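Alpha-glucosidase (Bacteroides thetaiotaomicron, PDB 5XFM) probably acts as a bifunctional beta-L-arabinopyranosidase and alpha-galactosidase of glycoside hydrolase family 97, splitting terminal sugars from its substrates. Local coordinates at residues 68-74 with 99-105; 109-114 with 125-131; 356-360 with 396-400. The protein carries 1 engineered substitution. All blocks are in the same frame, centred on the assembly; numbering follows the deposited sequence.

Interaction 1 of 3, residues 68-74 with 99-105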
loop_
_atom_site.group_PDB
_atom_site.type_symbol
_atom_site.label_atom_id
_atom_site.label_comp_id
_atom_site.label_asym_id
_atom_site.label_seq_id
_atom_site.Cartn_x
_atom_site.Cartn_y
_atom_site.Cartn_z
ATOM N N LEU A 68 16.267 8.054 -30.645
ATOM C CA LEU A 68 15.543 6.875 -31.087
ATOM C C LEU A 68 14.657 7.180 -32.283
ATOM O O LEU A 68 14.292 8.331 -32.522
ATOM C CB LEU A 68 14.699 6.284 -29.945
ATOM C CG LEU A 68 15.331 5.378 -28.868
ATOM C CD1 LEU A 68 16.761 5.746 -28.518
ATOM C CD2 LEU A 68 14.457 5.371 -27.609
ATOM N N LYS A 69 14.320 6.136 -33.034
ATOM C CA LYS A 69 13.340 6.259 -34.101
ATOM C C LYS A 69 12.103 5.480 -33.698
ATOM O O LYS A 69 12.208 4.428 -33.068
ATOM C CB LYS A 69 13.874 5.727 -35.430
ATOM C CG LYS A 69 15.244 6.241 -35.831
ATOM C CD LYS A 69 15.786 5.455 -37.018
ATOM C CE LYS A 69 17.100 6.037 -37.518
ATOM N NZ LYS A 69 16.915 7.388 -38.123
ATOM N N LEU A 70 10.936 6.026 -34.017
ATOM C CA LEU A 70 9.684 5.299 -33.882
ATOM C C LEU A 70 9.415 4.656 -35.235
ATOM O O LEU A 70 8.923 5.309 -36.154
ATOM C CB LEU A 70 8.546 6.237 -33.482
ATOM C CG LEU A 70 7.153 5.639 -33.284
ATOM C CD1 LEU A 70 7.130 4.718 -32.083
ATOM C CD2 LEU A 70 6.102 6.729 -33.147
ATOM N N THR A 71 9.736 3.373 -35.353
ATOM C CA THR A 71 9.627 2.659 -36.625
ATOM C C THR A 71 8.188 2.304 -36.989
ATOM O O THR A 71 7.863 2.111 -38.164
ATOM C CB THR A 71 10.481 1.373 -36.608
ATOM O OG1 THR A 71 10.109 0.576 -35.476
ATOM C CG2 THR A 71 11.950 1.719 -36.484
ATOM N N GLY A 72 7.336 2.177 -35.981
ATOM C CA GLY A 72 5.940 1.877 -36.218
ATOM C C GLY A 72 5.172 1.757 -34.922
ATOM O O GLY A 72 5.765 1.679 -33.850
ATOM N N HIS A 73 3.850 1.711 -35.017
ATOM C CA HIS A 73 3.025 1.574 -33.829
ATOM C C HIS A 73 1.719 0.840 -34.105
ATOM O O HIS A 73 1.274 0.734 -35.246
ATOM C CB HIS A 73 2.751 2.949 -33.218
ATOM C CG HIS A 73 1.866 3.822 -34.052
ATOM N ND1 HIS A 73 0.495 3.858 -33.900
ATOM C CD2 HIS A 73 2.157 4.698 -35.042
ATOM C CE1 HIS A 73 -0.018 4.719 -34.761
ATOM N NE2 HIS A 73 0.970 5.242 -35.466
ATOM N N SER A 74 1.113 0.332 -33.040
ATOM C CA SER A 74 -0.153 -0.379 -33.137
ATOM C C SER A 74 -1.084 0.029 -32.005
ATOM O O SER A 74 -0.644 0.503 -30.973
ATOM C CB SER A 74 0.079 -1.889 -33.129
ATOM O OG SER A 74 0.569 -2.321 -31.875
ATOM N N LEU A 99 -1.552 1.582 -26.675
ATOM C CA LEU A 99 -0.640 2.024 -27.718
ATOM C C LEU A 99 0.680 1.272 -27.623
ATOM O O LEU A 99 1.351 1.331 -26.605
ATOM C CB LEU A 99 -0.384 3.526 -27.609
ATOM C CG LEU A 99 0.700 4.065 -28.543
ATOM C CD1 LEU A 99 0.293 3.870 -30.002
ATOM C CD2 LEU A 99 1.001 5.525 -28.244
ATOM N N THR A 100 1.053 0.563 -28.680
ATOM C CA THR A 100 2.347 -0.100 -28.724
ATOM C C THR A 100 3.276 0.643 -29.666
ATOM O O THR A 100 2.986 0.796 -30.847
ATOM C CB THR A 100 2.240 -1.577 -29.166
ATOM O OG1 THR A 100 1.347 -2.284 -28.294
ATOM C CG2 THR A 100 3.614 -2.239 -29.116
ATOM N N CYS A 101 4.379 1.132 -29.120
ATOM C CA CYS A 101 5.380 1.858 -29.888
ATOM C C CYS A 101 6.633 1.015 -30.110
ATOM O O CYS A 101 7.181 0.430 -29.170
ATOM C CB CYS A 101 5.740 3.166 -29.180
ATOM S SG CYS A 101 4.347 4.313 -29.047
ATOM N N HIS A 102 7.078 0.959 -31.360
ATOM C CA HIS A 102 8.290 0.234 -31.707
ATOM C C HIS A 102 9.434 1.195 -31.966
ATOM O O HIS A 102 9.411 1.960 -32.931
ATOM C CB HIS A 102 8.055 -0.669 -32.923
ATOM C CG HIS A 102 7.050 -1.753 -32.682
ATOM N ND1 HIS A 102 5.696 -1.571 -32.865
ATOM C CD2 HIS A 102 7.205 -3.036 -32.277
ATOM C CE1 HIS A 102 5.059 -2.693 -32.576
ATOM N NE2 HIS A 102 5.953 -3.598 -32.220
ATOM N N LEU A 103 10.430 1.151 -31.086
ATOM C CA LEU A 103 11.556 2.072 -31.131
ATOM C C LEU A 103 12.834 1.379 -31.573
ATOM O O LEU A 103 13.010 0.178 -31.371
ATOM C CB LEU A 103 11.792 2.720 -29.763
ATOM C CG LEU A 103 10.619 3.404 -29.071
ATOM C CD1 LEU A 103 11.062 3.926 -27.710
ATOM C CD2 LEU A 103 10.097 4.529 -29.929
ATOM N N GLU A 104 13.734 2.164 -32.157
ATOM C CA GLU A 104 15.025 1.668 -32.612
ATOM C C GLU A 104 16.102 2.705 -32.309
ATOM O O GLU A 104 15.871 3.902 -32.483
ATOM C CB GLU A 104 14.962 1.367 -34.112
ATOM C CG GLU A 104 15.933 0.318 -34.602
ATOM C CD GLU A 104 15.661 -0.090 -36.042
ATOM O OE1 GLU A 104 14.598 -0.695 -36.303
ATOM O OE2 GLU A 104 16.514 0.187 -36.911
ATOM N N ASN A 105 17.271 2.266 -31.846
ATOM C CA ASN A 105 18.388 3.190 -31.674
ATOM C C ASN A 105 19.239 3.248 -32.935
ATOM O O ASN A 105 18.962 2.543 -33.900
ATOM C CB ASN A 105 19.261 2.824 -30.461
ATOM C CG ASN A 105 19.953 1.472 -30.595
ATOM O OD1 ASN A 105 19.904 0.816 -31.637
ATOM N ND2 ASN A 105 20.628 1.065 -29.530
#
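Thr71 grips His102 O twice. Thr71 N donates to His102 O at 2.8 Å, while the hydroxyl comes in from above the carbonyl plane, Thr71 OG1 lying 3.0 Å from His102 O. A chi1 of 54°, with OG1 set between the backbone N and the carbonyl carbon, brings the hydroxyl to that oxygen and leaves CG2 beside OE1 of Glu104. In return His102 N donates to Gly72 O at 2.9 Å, and the same oxygen takes a weak bond at the edge of the imidazole, 3.4 Å from His102 ND1. With Thr71 and Gly72 both bonded to His102, the arrangement is consistent with a beta bulge, within an antiparallel hairpin whose strand 69-83 forms one margin of a large sheet of the N-terminal domain. On either side of it the backbone groups pair regularly: Lys69 with Glu104, and Ser74 with Thr100, each exchange two N-H...O bonds. On the sheet face of Leu70 and Leu103, Leu70 CD1 settles 3.6 Å from Cys101 CB and 3.7 Å from Leu103 CD2. Asn105 meets its polar needs elsewhere, OD1 accepting from Gln109 N and ND2 donating to Asp63 O.

Interaction 2 of 3, residues 109-114 with 125-131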
loop_
_atom_site.group_PDB
_atom_site.type_symbol
_atom_site.label_atom_id
_atom_site.label_comp_id
_atom_site.label_asym_id
_atom_site.label_seq_id
_atom_site.Cartn_x
_atom_site.Cartn_y
_atom_site.Cartn_z
ATOM N N GLN A 109 19.259 -1.483 -32.792
ATOM C CA GLN A 109 18.696 -2.312 -31.731
ATOM C C GLN A 109 17.287 -1.831 -31.389
ATOM O O GLN A 109 16.978 -0.645 -31.508
ATOM C CB GLN A 109 19.605 -2.315 -30.502
ATOM C CG GLN A 109 20.959 -2.944 -30.785
ATOM C CD GLN A 109 22.041 -2.477 -29.842
ATOM O OE1 GLN A 109 22.113 -1.297 -29.495
ATOM N NE2 GLN A 109 22.903 -3.397 -29.434
ATOM N N LYS A 110 16.428 -2.775 -31.018
ATOM C CA LYS A 110 14.994 -2.530 -30.895
ATOM C C LYS A 110 14.503 -2.516 -29.450
ATOM O O LYS A 110 15.038 -3.221 -28.594
ATOM C CB LYS A 110 14.224 -3.569 -31.718
ATOM C CG LYS A 110 14.432 -3.389 -33.223
ATOM C CD LYS A 110 13.704 -4.425 -34.066
ATOM C CE LYS A 110 13.967 -4.153 -35.554
ATOM N NZ LYS A 110 13.084 -4.914 -36.487
ATOM N N LEU A 111 13.494 -1.689 -29.190
ATOM C CA LEU A 111 12.868 -1.596 -27.872
ATOM C C LEU A 111 11.382 -1.243 -28.000
ATOM O O LEU A 111 11.025 -0.341 -28.741
ATOM C CB LEU A 111 13.593 -0.550 -27.008
ATOM C CG LEU A 111 12.950 -0.107 -25.688
ATOM C CD1 LEU A 111 13.107 -1.177 -24.627
ATOM C CD2 LEU A 111 13.534 1.210 -25.191
ATOM N N GLY A 112 10.511 -1.946 -27.284
ATOM C CA GLY A 112 9.098 -1.596 -27.311
ATOM C C GLY A 112 8.665 -0.754 -26.112
ATOM O O GLY A 112 9.245 -0.864 -25.032
ATOM N N VAL A 113 7.666 0.107 -26.306
ATOM C CA VAL A 113 7.018 0.806 -25.190
ATOM C C VAL A 113 5.504 0.670 -25.309
ATOM O O VAL A 113 4.931 0.982 -26.343
ATOM C CB VAL A 113 7.389 2.313 -25.134
ATOM C CG1 VAL A 113 6.877 2.951 -23.845
ATOM C CG2 VAL A 113 8.882 2.508 -25.257
ATOM N N ILE A 114 4.860 0.197 -24.249
ATOM C CA ILE A 114 3.420 -0.044 -24.262
ATOM C C ILE A 114 2.701 0.834 -23.257
ATOM O O ILE A 114 3.037 0.822 -22.070
ATOM C CB ILE A 114 3.074 -1.518 -23.946
ATOM C CG1 ILE A 114 3.636 -2.448 -25.017
ATOM C CG2 ILE A 114 1.565 -1.702 -23.857
ATOM C CD1 ILE A 114 5.051 -2.865 -24.785
ATOM N N ARG A 125 5.055 0.299 -19.926
ATOM C CA ARG A 125 6.249 -0.497 -19.671
ATOM C C ARG A 125 7.077 -0.671 -20.928
ATOM O O ARG A 125 6.616 -0.390 -22.035
ATOM C CB ARG A 125 5.882 -1.868 -19.092
ATOM C CG ARG A 125 5.185 -2.800 -20.068
ATOM C CD ARG A 125 5.218 -4.240 -19.571
ATOM N NE ARG A 125 4.382 -5.102 -20.399
ATOM C CZ ARG A 125 4.042 -6.349 -20.089
ATOM N NH1 ARG A 125 4.455 -6.902 -18.953
ATOM N NH2 ARG A 125 3.274 -7.042 -20.917
ATOM N N TYR A 126 8.320 -1.098 -20.746
ATOM C CA TYR A 126 9.193 -1.385 -21.872
ATOM C C TYR A 126 9.228 -2.883 -22.153
ATOM O O TYR A 126 9.122 -3.693 -21.234
ATOM C CB TYR A 126 10.609 -0.883 -21.602
ATOM C CG TYR A 126 10.702 0.564 -21.187
ATOM C CD1 TYR A 126 10.724 0.914 -19.845
ATOM C CD2 TYR A 126 10.786 1.581 -22.135
ATOM C CE1 TYR A 126 10.823 2.229 -19.450
ATOM C CE2 TYR A 126 10.881 2.904 -21.749
ATOM C CZ TYR A 126 10.899 3.223 -20.401
ATOM O OH TYR A 126 11.000 4.534 -19.995
ATOM N N THR A 127 9.401 -3.251 -23.417
ATOM C CA THR A 127 9.674 -4.639 -23.771
ATOM C C THR A 127 11.010 -4.723 -24.503
ATOM O O THR A 127 11.394 -3.796 -25.220
ATOM C CB THR A 127 8.552 -5.259 -24.637
ATOM O OG1 THR A 127 8.341 -4.473 -25.818
ATOM C CG2 THR A 127 7.250 -5.342 -23.850
ATOM N N LEU A 128 11.723 -5.824 -24.288
ATOM C CA LEU A 128 12.980 -6.093 -24.978
ATOM C C LEU A 128 12.924 -7.469 -25.629
ATOM O O LEU A 128 12.733 -8.474 -24.947
ATOM C CB LEU A 128 14.165 -6.026 -24.012
ATOM C CG LEU A 128 14.553 -4.690 -23.383
ATOM C CD1 LEU A 128 15.333 -4.945 -22.124
ATOM C CD2 LEU A 128 15.396 -3.886 -24.364
ATOM N N PRO A 129 13.087 -7.518 -26.955
ATOM C CA PRO A 129 13.038 -8.789 -27.681
ATOM C C PRO A 129 14.375 -9.525 -27.643
ATOM O O PRO A 129 15.388 -8.935 -27.261
ATOM C CB PRO A 129 12.699 -8.353 -29.109
ATOM C CG PRO A 129 13.375 -7.020 -29.229
ATOM C CD PRO A 129 13.269 -6.369 -27.863
ATOM N N HIS A 130 14.377 -10.798 -28.026
ATOM C CA HIS A 130 15.627 -11.504 -28.281
ATOM C C HIS A 130 16.305 -10.905 -29.513
ATOM O O HIS A 130 15.708 -10.857 -30.587
ATOM C CB HIS A 130 15.385 -12.999 -28.493
ATOM C CG HIS A 130 16.643 -13.805 -28.598
ATOM N ND1 HIS A 130 17.420 -13.828 -29.737
ATOM C CD2 HIS A 130 17.239 -14.647 -27.721
ATOM C CE1 HIS A 130 18.455 -14.627 -29.547
ATOM N NE2 HIS A 130 18.368 -15.139 -28.332
ATOM N N GLN A 131 17.548 -10.454 -29.362
ATOM C CA GLN A 131 18.253 -9.787 -30.455
ATOM C C GLN A 131 19.761 -9.761 -30.229
ATOM O O GLN A 131 20.226 -9.848 -29.093
ATOM C CB GLN A 131 17.740 -8.358 -30.630
ATOM C CG GLN A 131 18.173 -7.402 -29.524
ATOM C CD GLN A 131 17.565 -6.021 -29.680
ATOM O OE1 GLN A 131 17.619 -5.426 -30.760
ATOM N NE2 GLN A 131 16.981 -5.504 -28.603
#
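The amide of Gln131 closes a two-bond ring with the backbone of Lys110. Lys110 N donates to Gln131 OE1 at 2.9 Å, in the carbonyl plane and on a lone pair, with an N-H...O angle of 169°; Gln131 NE2 returns a bond of 3.0 Å to Lys110 O, which lies close to the amide plane. Pro129, whose CD rests against Lys110 O, has no N-H to give there, and the side chain of Gln131 does that work instead. An alanine in place of this glutamine is likely to leave Lys110 N and O without these mates and let the end of the 125-131 segment drift from its neighbour. This is the open end of the beta hairpin of strands 110-117 and 121-128, in the sheet of the N-terminal domain. Further along, Gly112 and Thr127 exchange paired backbone bonds, as do Ile114 and Arg125. Thr127 OG1 sits 3.3 Å from Gly112 CA, placed over the glycine by a chi1 of 56°, and Ile114 CD1 presses tightly on Thr127 CG2 at 3.4 Å. On the buried face Val113 CG2 lies alongside the Tyr126 ring, 3.8 Å from CD2, and Leu111 CD1 meets Leu128 CD2 at 3.6 Å. The Tyr126 ring is fixed from beyond by its hydroxyl, bonded to Thr144 OG1 and Gly56 N, while Phe64 flanks both Leu111 and Leu128.

Interaction 3 of 3, residues 356-360 with 396-400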
loop_
_atom_site.group_PDB
_atom_site.type_symbol
_atom_site.label_atom_id
_atom_site.label_comp_id
_atom_site.label_asym_id
_atom_site.label_seq_id
_atom_site.Cartn_x
_atom_site.Cartn_y
_atom_site.Cartn_z
ATOM N N VAL A 356 -10.271 -20.088 17.555
ATOM C CA VAL A 356 -9.256 -19.095 17.223
ATOM C C VAL A 356 -8.070 -19.781 16.546
ATOM O O VAL A 356 -7.660 -20.868 16.954
ATOM C CB VAL A 356 -8.750 -18.348 18.493
ATOM C CG1 VAL A 356 -7.532 -17.485 18.175
ATOM C CG2 VAL A 356 -9.859 -17.510 19.113
ATOM N N GLU A 357 -7.521 -19.149 15.514
ATOM C CA GLU A 357 -6.327 -19.657 14.850
ATOM C C GLU A 357 -5.200 -18.636 14.942
ATOM O O GLU A 357 -5.446 -17.464 15.230
ATOM C CB GLU A 357 -6.659 -20.009 13.399
ATOM C CG GLU A 357 -7.307 -21.383 13.267
ATOM C CD GLU A 357 -8.138 -21.522 12.016
ATOM O OE1 GLU A 357 -8.764 -20.519 11.617
ATOM O OE2 GLU A 357 -8.171 -22.628 11.434
ATOM N N LEU A 358 -3.966 -19.070 14.698
ATOM C CA LEU A 358 -2.814 -18.209 14.956
ATOM C C LEU A 358 -2.039 -17.735 13.726
ATOM O O LEU A 358 -1.962 -18.417 12.703
ATOM C CB LEU A 358 -1.833 -18.914 15.895
ATOM C CG LEU A 358 -2.370 -19.415 17.229
ATOM C CD1 LEU A 358 -1.236 -20.022 18.018
ATOM C CD2 LEU A 358 -3.003 -18.269 17.999
ATOM N N PHE A 359 -1.481 -16.536 13.852
ATOM C CA PHE A 359 -0.428 -16.051 12.969
ATOM C C PHE A 359 0.845 -16.010 13.789
ATOM O O PHE A 359 0.822 -15.569 14.942
ATOM C CB PHE A 359 -0.743 -14.662 12.421
ATOM C CG PHE A 359 -1.598 -14.660 11.194
ATOM C CD1 PHE A 359 -2.888 -15.158 11.233
ATOM C CD2 PHE A 359 -1.135 -14.096 10.011
ATOM C CE1 PHE A 359 -3.688 -15.129 10.114
ATOM C CE2 PHE A 359 -1.936 -14.061 8.883
ATOM C CZ PHE A 359 -3.211 -14.578 8.934
ATOM N N LEU A 360 1.950 -16.475 13.220
ATOM C CA LEU A 360 3.224 -16.414 13.926
ATOM C C LEU A 360 4.225 -15.483 13.241
ATOM O O LEU A 360 4.311 -15.438 12.003
ATOM C CB LEU A 360 3.824 -17.813 14.075
ATOM C CG LEU A 360 2.994 -18.793 14.906
ATOM C CD1 LEU A 360 3.740 -20.106 15.096
ATOM C CD2 LEU A 360 2.640 -18.172 16.250
ATOM N N GLY A 396 -1.335 -26.542 11.988
ATOM C CA GLY A 396 -2.553 -25.857 11.603
ATOM C C GLY A 396 -2.485 -24.350 11.803
ATOM O O GLY A 396 -3.516 -23.683 11.890
ATOM N N VAL A 397 -1.273 -23.809 11.900
ATOM C CA VAL A 397 -1.096 -22.360 11.919
ATOM C C VAL A 397 -1.562 -21.854 10.560
ATOM O O VAL A 397 -1.314 -22.496 9.542
ATOM C CB VAL A 397 0.374 -21.945 12.196
ATOM C CG1 VAL A 397 0.539 -20.428 12.134
ATOM C CG2 VAL A 397 0.835 -22.475 13.554
ATOM N N LYS A 398 -2.267 -20.727 10.557
ATOM C CA LYS A 398 -2.924 -20.222 9.362
ATOM C C LYS A 398 -2.231 -19.040 8.695
ATOM O O LYS A 398 -2.600 -18.655 7.587
ATOM C CB LYS A 398 -4.364 -19.830 9.696
ATOM C CG LYS A 398 -5.251 -21.001 10.073
ATOM C CD LYS A 398 -5.163 -22.081 9.004
ATOM C CE LYS A 398 -6.459 -22.848 8.874
ATOM N NZ LYS A 398 -6.506 -23.605 7.591
ATOM N N GLY A 399 -1.247 -18.451 9.362
ATOM C CA GLY A 399 -0.572 -17.304 8.787
ATOM C C GLY A 399 0.778 -16.990 9.391
ATOM O O GLY A 399 1.088 -17.427 10.501
ATOM N N ILE A 400 1.595 -16.254 8.645
ATOM C CA ILE A 400 2.862 -15.778 9.176
ATOM C C ILE A 400 3.069 -14.289 8.929
ATOM O O ILE A 400 2.638 -13.737 7.907
ATOM C CB ILE A 400 4.065 -16.543 8.594
ATOM C CG1 ILE A 400 4.068 -16.494 7.069
ATOM C CG2 ILE A 400 4.058 -17.964 9.085
ATOM C CD1 ILE A 400 5.346 -17.036 6.463
HETATM O O HOH W 1 -3.921 -22.036 14.541
#
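Leu358 O is gripped by two backbone N-H groups of the facing segment: Lys398 N at 3.2 Å and, weakly, Gly399 N. The two parallel strands belong to a beta-alpha-beta unit of the TIM-barrel domain, strand 357-363 leading through helix 382-395 into strand 399-403. The helix ends in a Schellman motif with Gly396 as its C-prime residue, and after Val397 and Lys398 the chain enters strand 399-403. A water bridges this turn to the neighbouring strand, accepting from Leu358 N and donating to Gly396 O. One step on, Leu360 N donates to Gly399 O at 3.0 Å, and Phe359 CA adds a C-H...O contact to the same oxygen. Val397 CG1 lies 3.3 Å from Leu358 O and reaches the CG of Leu360, the Val397 and Leu360 side chains crossing at about a right angle; Leu360 also touches Met344 of helix 341-353. Toward the strand's start, Glu357 crosses Lys398 obliquely, and bends at chi2 (-52°) and chi3 fold the lysine chain so that CG and CE both approach the carboxylate. OE2 of Glu357 is 4.3 Å from NZ of Lys398, too far for a salt bridge, though the opposite charges probably still attract. The ring of Phe359, met edge-to-face by Tyr328, covers Gly399 with one face: Gly399 CA makes a CH-pi contact over the ring centre, 3.5 Å from its centroid and 13° off the normal.

Along the chain the three contacts come in series. Interactions 1 and 2 are neighbours in one antiparallel sheet of the N-terminal domain, their centres 9 Å apart: strands 69-83, 91-104, 110-117 and 121-128 lie side by side in chain order, and probable bonds from Cys101 N to Val113 O and Leu103 N to Leu111 O join the two hairpins. Interaction 3 sits in the parallel sheet of the TIM-barrel domain, its centre about 51 Å from that of interaction 1 and about 44 Å from that of interaction 2. The two domains meet elsewhere at a calcium ion, held by Glu174 from the N-terminal domain and by Glu452 and Glu458 from the barrel.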